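Local coordinates for putative type VI secretion protein (Escherichia coli, PDB 6SK0) that probably forms the trimeric puncturing spike at the tip of the type VI secretion system, which carries a phospholipase effector, at residues 581-586 and 627-632. Numbering follows the deposited sequence.
Sequences IRQLEQ and LLHAPD
In the trimeric beta-spike of VgrG, Gln583 and Leu584 of helix 578-600 pack against His629 and Leu627 of strand 626-629. Both strand side chains project toward the helix, while the intervening Leu628 faces the other way and meets Leu628 of the second subunit, so alternation along one strand serves helix and trimer interior at once. The strand runs parallel to strand 559-563 of its own chain, and its other edge pairs in parallel with a strand of the second subunit. The 40 residues that link the two segments are mostly helical, a detour out of the beta structure and back.

The contact is small, 154 Å² in all, and rests on van der Waals contacts among four buried residues, of which only the leucine pair is wholly apolar. The methylene of Gln583 does the work rather than its amide: CG lies 3.7 Å from NE2 of His629 and 3.8 Å from CD2 of that ring, approaching it obliquely. A bend at chi2 (-47°) turns the amide back from the extended line, and its plane lies 24° from that of the imidazole. On the far side of the ring, ND1 of His629 is hydrogen-bonded to Asp565, which should limit rotation of the imidazole and may strengthen its basicity.

Two residues earlier in the strand, the leucines meet tip to tip. Leu627 holds CG anti to its backbone nitrogen (chi1 -178°), directing its branched end at the helix; Ala580 of the helix and Met577 of the preceding loop also touch it. Leu627 CD1 faces both methyls of the opposing side chain, 4.1 Å from Leu584 CD1 and equally 4.1 Å from Leu584 CD2.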
ATOM      1  N   ILE A 581     -14.119   4.521 -12.973  1.00 44.06           N
ATOM      2  CA  ILE A 581     -15.205   4.769 -12.035  1.00 44.06           C
ATOM      3  C   ILE A 581     -15.783   3.456 -11.531  1.00 44.06           C
ATOM      4  O   ILE A 581     -16.115   3.325 -10.350  1.00 44.06           O
ATOM      5  CB  ILE A 581     -16.281   5.656 -12.683  1.00 44.06           C
ATOM      6  CG1 ILE A 581     -15.816   7.110 -12.720  1.00 44.06           C
ATOM      7  CG2 ILE A 581     -17.592   5.551 -11.928  1.00 44.06           C
ATOM      8  CD1 ILE A 581     -16.702   7.997 -13.538  1.00 44.06           C
ATOM      9  N   ARG A 582     -15.917   2.467 -12.412  1.00 45.41           N
ATOM     10  CA  ARG A 582     -16.349   1.149 -11.973  1.00 45.41           C
ATOM     11  C   ARG A 582     -15.394   0.586 -10.933  1.00 45.41           C
ATOM     12  O   ARG A 582     -15.829   0.010  -9.933  1.00 45.41           O
ATOM     13  CB  ARG A 582     -16.463   0.203 -13.163  1.00 45.41           C
ATOM     14  CG  ARG A 582     -17.780   0.294 -13.893  1.00 45.41           C
ATOM     15  CD  ARG A 582     -17.913  -0.793 -14.942  1.00 45.41           C
ATOM     16  NE  ARG A 582     -17.026  -0.568 -16.077  1.00 45.41           N
ATOM     17  CZ  ARG A 582     -17.279   0.278 -17.068  1.00 45.41           C
ATOM     18  NH1 ARG A 582     -18.397   0.989 -17.067  1.00 45.41           N
ATOM     19  NH2 ARG A 582     -16.411   0.418 -18.057  1.00 45.41           N
ATOM     20  N   GLN A 583     -14.089   0.761 -11.144  1.00 42.59           N
ATOM     21  CA  GLN A 583     -13.119   0.304 -10.155  1.00 42.59           C
ATOM     22  C   GLN A 583     -13.286   1.033  -8.830  1.00 42.59           C
ATOM     23  O   GLN A 583     -13.259   0.410  -7.765  1.00 42.59           O
ATOM     24  CB  GLN A 583     -11.697   0.478 -10.685  1.00 42.59           C
ATOM     25  CG  GLN A 583     -11.338  -0.458 -11.816  1.00 42.59           C
ATOM     26  CD  GLN A 583     -11.737  -1.886 -11.530  1.00 42.59           C
ATOM     27  OE1 GLN A 583     -12.469  -2.507 -12.292  1.00 42.59           O
ATOM     28  NE2 GLN A 583     -11.257  -2.413 -10.428  1.00 42.59           N
ATOM     29  N   LEU A 584     -13.458   2.354  -8.876  1.00 42.12           N
ATOM     30  CA  LEU A 584     -13.640   3.119  -7.646  1.00 42.12           C
ATOM     31  C   LEU A 584     -14.886   2.667  -6.895  1.00 42.12           C
ATOM     32  O   LEU A 584     -14.852   2.482  -5.674  1.00 42.12           O
ATOM     33  CB  LEU A 584     -13.718   4.612  -7.955  1.00 42.12           C
ATOM     34  CG  LEU A 584     -12.461   5.286  -8.497  1.00 42.12           C
ATOM     35  CD1 LEU A 584     -12.807   6.641  -9.063  1.00 42.12           C
ATOM     36  CD2 LEU A 584     -11.386   5.398  -7.429  1.00 42.12           C
ATOM     37  N   GLU A 585     -15.989   2.470  -7.614  1.00 44.04           N
ATOM     38  CA  GLU A 585     -17.227   2.045  -6.976  1.00 44.04           C
ATOM     39  C   GLU A 585     -17.103   0.641  -6.411  1.00 44.04           C
ATOM     40  O   GLU A 585     -17.610   0.360  -5.324  1.00 44.04           O
ATOM     41  CB  GLU A 585     -18.382   2.114  -7.966  1.00 44.04           C
ATOM     42  CG  GLU A 585     -18.715   3.514  -8.396  1.00 44.04           C
ATOM     43  CD  GLU A 585     -19.516   3.543  -9.670  1.00 44.04           C
ATOM     44  OE1 GLU A 585     -20.416   4.398  -9.784  1.00 44.04           O
ATOM     45  OE2 GLU A 585     -19.247   2.708 -10.561  1.00 44.04           O
ATOM     46  N   GLN A 586     -16.434  -0.252  -7.134  1.00 43.91           N
ATOM     47  CA  GLN A 586     -16.249  -1.608  -6.648  1.00 43.91           C
ATOM     48  C   GLN A 586     -15.420  -1.616  -5.372  1.00 43.91           C
ATOM     49  O   GLN A 586     -15.772  -2.281  -4.393  1.00 43.91           O
ATOM     50  CB  GLN A 586     -15.597  -2.456  -7.734  1.00 43.91           C
ATOM     51  CG  GLN A 586     -15.512  -3.917  -7.399  1.00 43.91           C
ATOM     52  CD  GLN A 586     -15.003  -4.751  -8.552  1.00 43.91           C
ATOM     53  OE1 GLN A 586     -14.340  -4.248  -9.454  1.00 43.91           O
ATOM     54  NE2 GLN A 586     -15.307  -6.038  -8.523  1.00 43.91           N
ATOM     55  N   LEU A 627      -6.177  10.344 -10.413  1.00 37.77           N
ATOM     56  CA  LEU A 627      -6.733   9.036 -10.698  1.00 37.77           C
ATOM     57  C   LEU A 627      -5.800   8.332 -11.668  1.00 37.77           C
ATOM     58  O   LEU A 627      -5.622   8.779 -12.803  1.00 37.77           O
ATOM     59  CB  LEU A 627      -8.144   9.157 -11.261  1.00 37.77           C
ATOM     60  CG  LEU A 627      -8.867   7.854 -11.569  1.00 37.77           C
ATOM     61  CD1 LEU A 627      -8.893   6.944 -10.355  1.00 37.77           C
ATOM     62  CD2 LEU A 627     -10.264   8.169 -12.043  1.00 37.77           C
ATOM     63  N   LEU A 628      -5.189   7.256 -11.204  1.00 37.79           N
ATOM     64  CA  LEU A 628      -4.376   6.384 -12.031  1.00 37.79           C
ATOM     65  C   LEU A 628      -5.157   5.105 -12.256  1.00 37.79           C
ATOM     66  O   LEU A 628      -5.507   4.409 -11.299  1.00 37.79           O
ATOM     67  CB  LEU A 628      -3.033   6.088 -11.375  1.00 37.79           C
ATOM     68  CG  LEU A 628      -2.274   7.269 -10.777  1.00 37.79           C
ATOM     69  CD1 LEU A 628      -0.958   6.786 -10.220  1.00 37.79           C
ATOM     70  CD2 LEU A 628      -2.044   8.337 -11.808  1.00 37.79           C
ATOM     71  N   HIS A 629      -5.449   4.810 -13.508  1.00 39.62           N
ATOM     72  CA  HIS A 629      -6.183   3.604 -13.834  1.00 39.62           C
ATOM     73  C   HIS A 629      -5.560   2.932 -15.039  1.00 39.62           C
ATOM     74  O   HIS A 629      -5.239   3.592 -16.027  1.00 39.62           O
ATOM     75  CB  HIS A 629      -7.653   3.890 -14.111  1.00 39.62           C
ATOM     76  CG  HIS A 629      -8.398   2.683 -14.565  1.00 39.62           C
ATOM     77  ND1 HIS A 629      -8.692   2.448 -15.885  1.00 39.62           N
ATOM     78  CD2 HIS A 629      -8.850   1.610 -13.879  1.00 39.62           C
ATOM     79  CE1 HIS A 629      -9.320   1.294 -15.992  1.00 39.62           C
ATOM     80  NE2 HIS A 629      -9.432   0.767 -14.790  1.00 39.62           N
ATOM     81  N   ALA A 630      -5.394   1.619 -14.949  1.00 39.78           N
ATOM     82  CA  ALA A 630      -4.965   0.831 -16.066  1.00 39.78           C
ATOM     83  C   ALA A 630      -5.842  -0.411 -16.039  1.00 39.78           C
ATOM     84  O   ALA A 630      -6.075  -0.975 -14.964  1.00 39.78           O
ATOM     85  CB  ALA A 630      -3.485   0.457 -16.013  1.00 39.78           C
ATOM     86  N   PRO A 631      -6.365  -0.844 -17.179  1.00 41.58           N
ATOM     87  CA  PRO A 631      -7.168  -2.073 -17.181  1.00 41.58           C
ATOM     88  C   PRO A 631      -6.365  -3.323 -16.869  1.00 41.58           C
ATOM     89  O   PRO A 631      -6.930  -4.287 -16.351  1.00 41.58           O
ATOM     90  CB  PRO A 631      -7.746  -2.105 -18.601  1.00 41.58           C
ATOM     91  CG  PRO A 631      -6.865  -1.230 -19.392  1.00 41.58           C
ATOM     92  CD  PRO A 631      -6.378  -0.168 -18.482  1.00 41.58           C
ATOM     93  N   ASP A 632      -5.063  -3.336 -17.136  1.00 42.08           N
ATOM     94  CA  ASP A 632      -4.275  -4.550 -16.989  1.00 42.08           C
ATOM     95  C   ASP A 632      -3.227  -4.448 -15.886  1.00 42.08           C
ATOM     96  O   ASP A 632      -2.210  -5.137 -15.928  1.00 42.08           O
ATOM     97  CB  ASP A 632      -3.636  -4.921 -18.321  1.00 42.08           C
ATOM     98  CG  ASP A 632      -4.554  -5.779 -19.165  1.00 42.08           C
ATOM     99  OD1 ASP A 632      -5.391  -6.494 -18.584  1.00 42.08           O
ATOM    100  OD2 ASP A 632      -4.473  -5.728 -20.400  1.00 42.08           O
TER